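Local atomic coordinates of EvdO1 (Micromonospora carbonacea, PDB entry 4XBZ), a protein that probably catalyses an oxidative cyclization in orthosomycin biosynthesis, as a metal-dependent oxygenase of the phytanoyl-CoA dioxygenase family. Residues Val135-Val147 with Pro272-Leu285. Sequence-based numbering, arbitrary orientation.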
loop_
_atom_site.group_PDB
_atom_site.type_symbol
_atom_site.label_atom_id
_atom_site.label_comp_id
_atom_site.label_asym_id
_atom_site.label_seq_id
_atom_site.Cartn_x
_atom_site.Cartn_y
_atom_site.Cartn_z
ATOM N N VAL A 135 -2.104 -3.411 2.607
ATOM C CA VAL A 135 -1.729 -2.865 3.895
ATOM C C VAL A 135 -0.225 -3.024 4.101
ATOM O O VAL A 135 0.396 -2.246 4.819
ATOM C CB VAL A 135 -2.545 -3.565 5.056
ATOM C CG1 VAL A 135 -2.051 -3.154 6.423
ATOM C CG2 VAL A 135 -4.044 -3.254 4.933
ATOM N N GLY A 136 0.368 -4.017 3.447
ATOM C CA GLY A 136 1.773 -4.314 3.661
ATOM C C GLY A 136 2.031 -5.592 4.457
ATOM O O GLY A 136 1.107 -6.185 5.036
ATOM N N PRO A 137 3.303 -6.025 4.482
ATOM C CA PRO A 137 3.788 -7.259 5.114
ATOM C C PRO A 137 3.664 -7.267 6.648
ATOM O O PRO A 137 3.709 -8.345 7.233
ATOM C CB PRO A 137 5.259 -7.309 4.681
ATOM C CG PRO A 137 5.633 -5.856 4.485
ATOM C CD PRO A 137 4.402 -5.264 3.857
ATOM N N ASN A 138 3.502 -6.109 7.282
ATOM C CA ASN A 138 3.363 -6.073 8.746
ATOM C C ASN A 138 1.920 -5.885 9.184
ATOM O O ASN A 138 1.659 -5.345 10.267
ATOM C CB ASN A 138 4.205 -4.946 9.364
ATOM C CG ASN A 138 5.623 -4.898 8.820
ATOM O OD1 ASN A 138 6.285 -5.924 8.685
ATOM N ND2 ASN A 138 6.093 -3.694 8.502
ATOM N N LEU A 139 0.986 -6.299 8.335
ATOM C CA LEU A 139 -0.433 -6.164 8.644
ATOM C C LEU A 139 -0.800 -6.855 9.964
ATOM O O LEU A 139 -0.309 -7.935 10.286
ATOM C CB LEU A 139 -1.290 -6.738 7.513
ATOM C CG LEU A 139 -1.355 -8.258 7.406
ATOM C CD1 LEU A 139 -2.801 -8.743 7.632
ATOM C CD2 LEU A 139 -0.840 -8.706 6.059
ATOM N N ILE A 140 -1.660 -6.216 10.736
ATOM C CA ILE A 140 -2.289 -6.910 11.845
ATOM C C ILE A 140 -3.800 -6.703 11.780
ATOM O O ILE A 140 -4.265 -5.676 11.284
ATOM C CB ILE A 140 -1.745 -6.442 13.206
ATOM C CG1 ILE A 140 -1.955 -4.940 13.400
ATOM C CG2 ILE A 140 -0.270 -6.803 13.350
ATOM C CD1 ILE A 140 -2.162 -4.551 14.871
ATOM N N PRO A 141 -4.570 -7.692 12.250
ATOM C CA PRO A 141 -6.028 -7.548 12.369
ATOM C C PRO A 141 -6.428 -6.734 13.607
ATOM O O PRO A 141 -5.879 -6.963 14.686
ATOM C CB PRO A 141 -6.506 -8.995 12.488
ATOM C CG PRO A 141 -5.334 -9.704 13.189
ATOM C CD PRO A 141 -4.105 -9.047 12.612
ATOM N N THR A 142 -7.358 -5.795 13.471
ATOM C CA THR A 142 -7.726 -4.975 14.614
ATOM C C THR A 142 -9.173 -5.244 15.016
ATOM O O THR A 142 -9.459 -6.249 15.661
ATOM C CB THR A 142 -7.501 -3.460 14.337
ATOM O OG1 THR A 142 -8.197 -3.079 13.149
ATOM C CG2 THR A 142 -5.982 -3.137 14.160
ATOM N N TRP A 143 -10.077 -4.347 14.654
ATOM C CA TRP A 143 -11.490 -4.578 14.857
ATOM C C TRP A 143 -11.949 -5.793 14.070
ATOM O O TRP A 143 -11.521 -6.007 12.930
ATOM C CB TRP A 143 -12.304 -3.331 14.464
ATOM C CG TRP A 143 -12.314 -2.260 15.542
ATOM C CD1 TRP A 143 -13.297 -2.045 16.487
ATOM C CD2 TRP A 143 -11.293 -1.279 15.806
ATOM N NE1 TRP A 143 -12.946 -0.995 17.308
ATOM C CE2 TRP A 143 -11.726 -0.509 16.913
ATOM C CE3 TRP A 143 -10.065 -0.971 15.210
ATOM C CZ2 TRP A 143 -10.972 0.547 17.429
ATOM C CZ3 TRP A 143 -9.311 0.079 15.730
ATOM C CH2 TRP A 143 -9.767 0.825 16.829
ATOM N N ASP A 144 -12.795 -6.610 14.695
ATOM C CA ASP A 144 -13.490 -7.685 13.995
ATOM C C ASP A 144 -14.923 -7.763 14.536
ATOM O O ASP A 144 -15.152 -7.763 15.747
ATOM C CB ASP A 144 -12.740 -9.030 14.124
ATOM C CG ASP A 144 -12.988 -9.751 15.463
ATOM O OD1 ASP A 144 -14.030 -10.432 15.587
ATOM O OD2 ASP A 144 -12.129 -9.667 16.381
ATOM N N SER A 145 -15.896 -7.806 13.637
ATOM C CA SER A 145 -17.292 -7.729 14.063
ATOM C C SER A 145 -18.244 -8.174 12.970
ATOM O O SER A 145 -17.846 -8.337 11.824
ATOM C CB SER A 145 -17.646 -6.296 14.488
ATOM O OG SER A 145 -17.456 -5.380 13.418
ATOM N N MET A 146 -19.507 -8.363 13.333
ATOM C CA MET A 146 -20.537 -8.536 12.337
ATOM C C MET A 146 -21.559 -7.432 12.492
ATOM O O MET A 146 -21.977 -7.105 13.612
ATOM C CB MET A 146 -21.192 -9.900 12.445
ATOM C CG MET A 146 -22.118 -10.200 11.280
ATOM S SD MET A 146 -22.842 -11.842 11.406
ATOM C CE MET A 146 -23.765 -11.661 12.922
ATOM N N VAL A 147 -21.933 -6.838 11.360
ATOM C CA VAL A 147 -22.975 -5.815 11.319
ATOM C C VAL A 147 -24.145 -6.324 10.493
ATOM O O VAL A 147 -23.961 -6.998 9.472
ATOM C CB VAL A 147 -22.459 -4.486 10.735
ATOM C CG1 VAL A 147 -23.565 -3.432 10.715
ATOM C CG2 VAL A 147 -21.267 -3.976 11.535
ATOM N N PRO A 272 -3.912 3.521 17.399
ATOM C CA PRO A 272 -4.526 3.898 18.677
ATOM C C PRO A 272 -4.342 2.905 19.812
ATOM O O PRO A 272 -4.686 3.234 20.942
ATOM C CB PRO A 272 -6.019 3.997 18.326
ATOM C CG PRO A 272 -6.193 3.091 17.179
ATOM C CD PRO A 272 -4.936 3.190 16.385
ATOM N N HIS A 273 -3.847 1.711 19.530
ATOM C CA HIS A 273 -3.720 0.714 20.579
ATOM C C HIS A 273 -2.385 0.806 21.297
ATOM O O HIS A 273 -1.429 1.381 20.781
ATOM C CB HIS A 273 -3.884 -0.696 20.017
ATOM C CG HIS A 273 -5.212 -0.938 19.379
ATOM N ND1 HIS A 273 -5.427 -0.782 18.026
ATOM C CD2 HIS A 273 -6.397 -1.328 19.909
ATOM C CE1 HIS A 273 -6.686 -1.068 17.749
ATOM N NE2 HIS A 273 -7.297 -1.392 18.876
ATOM N N SER A 274 -2.328 0.209 22.485
ATOM C CA SER A 274 -1.092 0.111 23.244
ATOM C C SER A 274 -0.096 -0.764 22.485
ATOM O O SER A 274 -0.486 -1.510 21.598
ATOM C CB SER A 274 -1.379 -0.441 24.641
ATOM O OG SER A 274 -1.870 -1.764 24.572
ATOM N N ALA A 275 1.188 -0.657 22.813
ATOM C CA ALA A 275 2.223 -1.354 22.050
ATOM C C ALA A 275 2.082 -2.867 22.164
ATOM O O ALA A 275 2.450 -3.605 21.249
ATOM C CB ALA A 275 3.618 -0.917 22.510
ATOM N N GLU A 276 1.539 -3.301 23.297
ATOM C CA GLU A 276 1.271 -4.709 23.600
ATOM C C GLU A 276 0.232 -5.350 22.663
ATOM O O GLU A 276 0.324 -6.534 22.323
ATOM C CB GLU A 276 0.800 -4.824 25.061
ATOM C CG GLU A 276 0.490 -6.228 25.561
ATOM C CD GLU A 276 -0.177 -6.223 26.940
ATOM O OE1 GLU A 276 -0.860 -5.230 27.281
ATOM O OE2 GLU A 276 -0.010 -7.208 27.686
ATOM N N TYR A 277 -0.757 -4.560 22.258
ATOM C CA TYR A 277 -1.820 -5.032 21.370
ATOM C C TYR A 277 -1.266 -5.722 20.125
ATOM O O TYR A 277 -1.767 -6.770 19.736
ATOM C CB TYR A 277 -2.723 -3.862 20.977
ATOM C CG TYR A 277 -3.937 -4.202 20.116
ATOM C CD1 TYR A 277 -5.066 -4.828 20.672
ATOM C CD2 TYR A 277 -3.980 -3.848 18.764
ATOM C CE1 TYR A 277 -6.173 -5.110 19.907
ATOM C CE2 TYR A 277 -5.101 -4.121 17.983
ATOM C CZ TYR A 277 -6.192 -4.750 18.562
ATOM O OH TYR A 277 -7.293 -5.034 17.797
ATOM N N ILE A 278 -0.209 -5.152 19.541
ATOM C CA ILE A 278 0.359 -5.653 18.292
ATOM C C ILE A 278 0.746 -7.133 18.369
ATOM O O ILE A 278 0.337 -7.936 17.531
ATOM C CB ILE A 278 1.607 -4.823 17.879
ATOM C CG1 ILE A 278 1.248 -3.339 17.730
ATOM C CG2 ILE A 278 2.240 -5.384 16.603
ATOM C CD1 ILE A 278 2.380 -2.473 17.274
ATOM N N GLY A 279 1.531 -7.495 19.381
ATOM C CA GLY A 279 1.950 -8.875 19.536
ATOM C C GLY A 279 0.785 -9.831 19.727
ATOM O O GLY A 279 0.801 -10.944 19.200
ATOM N N LEU A 280 -0.232 -9.395 20.472
ATOM C CA LEU A 280 -1.379 -10.249 20.764
ATOM C C LEU A 280 -2.198 -10.516 19.496
ATOM O O LEU A 280 -2.612 -11.658 19.240
ATOM C CB LEU A 280 -2.246 -9.623 21.865
ATOM C CG LEU A 280 -1.470 -9.410 23.175
ATOM C CD1 LEU A 280 -2.225 -8.544 24.187
ATOM C CD2 LEU A 280 -1.079 -10.742 23.787
ATOM N N LYS A 281 -2.415 -9.480 18.687
ATOM C CA LYS A 281 -3.186 -9.670 17.467
ATOM C C LYS A 281 -2.407 -10.474 16.435
ATOM O O LYS A 281 -3.005 -11.214 15.651
ATOM C CB LYS A 281 -3.638 -8.327 16.889
ATOM C CG LYS A 281 -4.538 -7.551 17.828
ATOM C CD LYS A 281 -5.598 -8.459 18.500
ATOM C CE LYS A 281 -6.581 -9.093 17.486
ATOM N NZ LYS A 281 -7.704 -8.182 17.081
ATOM N N GLN A 282 -1.080 -10.360 16.448
ATOM C CA GLN A 282 -0.254 -11.223 15.612
ATOM C C GLN A 282 -0.477 -12.686 15.991
ATOM O O GLN A 282 -0.537 -13.563 15.126
ATOM C CB GLN A 282 1.232 -10.856 15.739
ATOM C CG GLN A 282 1.618 -9.586 14.986
ATOM C CD GLN A 282 3.055 -9.157 15.237
ATOM O OE1 GLN A 282 3.557 -9.239 16.358
ATOM N NE2 GLN A 282 3.716 -8.688 14.200
ATOM N N GLN A 283 -0.590 -12.934 17.292
ATOM C CA GLN A 283 -0.861 -14.273 17.802
ATOM C C GLN A 283 -2.253 -14.740 17.361
ATOM O O GLN A 283 -2.435 -15.906 16.994
ATOM C CB GLN A 283 -0.761 -14.321 19.330
ATOM C CG GLN A 283 0.647 -14.206 19.939
ATOM C CD GLN A 283 0.662 -14.734 21.370
ATOM O OE1 GLN A 283 0.390 -15.912 21.601
ATOM N NE2 GLN A 283 0.932 -13.862 22.331
ATOM N N VAL A 284 -3.226 -13.831 17.415
ATOM C CA VAL A 284 -4.559 -14.100 16.873
ATOM C C VAL A 284 -4.461 -14.500 15.383
ATOM O O VAL A 284 -5.008 -15.531 14.970
ATOM C CB VAL A 284 -5.491 -12.873 17.016
ATOM C CG1 VAL A 284 -6.820 -13.113 16.296
ATOM C CG2 VAL A 284 -5.706 -12.531 18.469
ATOM N N LEU A 285 -3.734 -13.706 14.594
ATOM C CA LEU A 285 -3.594 -13.974 13.159
ATOM C C LEU A 285 -2.983 -15.353 12.901
ATOM O O LEU A 285 -3.472 -16.129 12.062
ATOM C CB LEU A 285 -2.737 -12.901 12.485
ATOM C CG LEU A 285 -2.676 -12.987 10.956
ATOM C CD1 LEU A 285 -4.060 -12.817 10.387
ATOM C CD2 LEU A 285 -1.730 -11.949 10.341
HETATM O O HOH W 1 -9.455 -9.908 15.780
#
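The six-membered ring of Trp143 presents one face to the imidazole of His273, NE2 lying over it, while CG of Pro272 meets the indole near its plane at the edge. The two aromatic planes are inclined at 51°, and the closest atoms, Trp143 CZ3 and His273 CE1, are 3.5 Å apart. One face of the imidazole in turn carries the Tyr277 ring, whose CE2 sits over its centre; the tyrosine's opposite face takes the aliphatic CG of Lys281, offset toward the rim, and its edge receives the methyl CG2 of Thr142. Histidine suits this layer because it is flat yet polar at the rim, where ND1 bonds Glu267 and NE2 bonds His328; Tyr277 is flat enough to pack on both sides. Strand 139-147 belongs to the main sheet of the double-stranded beta-helix fold of this oxygenase superfamily, and helix 275-285 crosses it almost perpendicularly, at 97°, with axes 7.3 Å apart. Lys281, its chain bent at three successive bonds beyond CB, curls around the carbonyl of Pro141, bringing NZ within 3.2 Å of Pro141 O in a weak hydrogen bond. A water bridges Lys281 NZ to Asp144 OD2, 2.8 Å from each. A methionine in place of Lys281 would probably leave this water and the Pro141 carbonyl without their shared donor. Beyond Lys281 the contact is mainly apolar: branched Ile140 offers its methyl CG2 to the aliphatic CG of Gln282 at 3.7 Å, and Pro141 CD lies 4.1 Å from Leu285 CB. Gln282 sends its amide onward to Leu312 and His314.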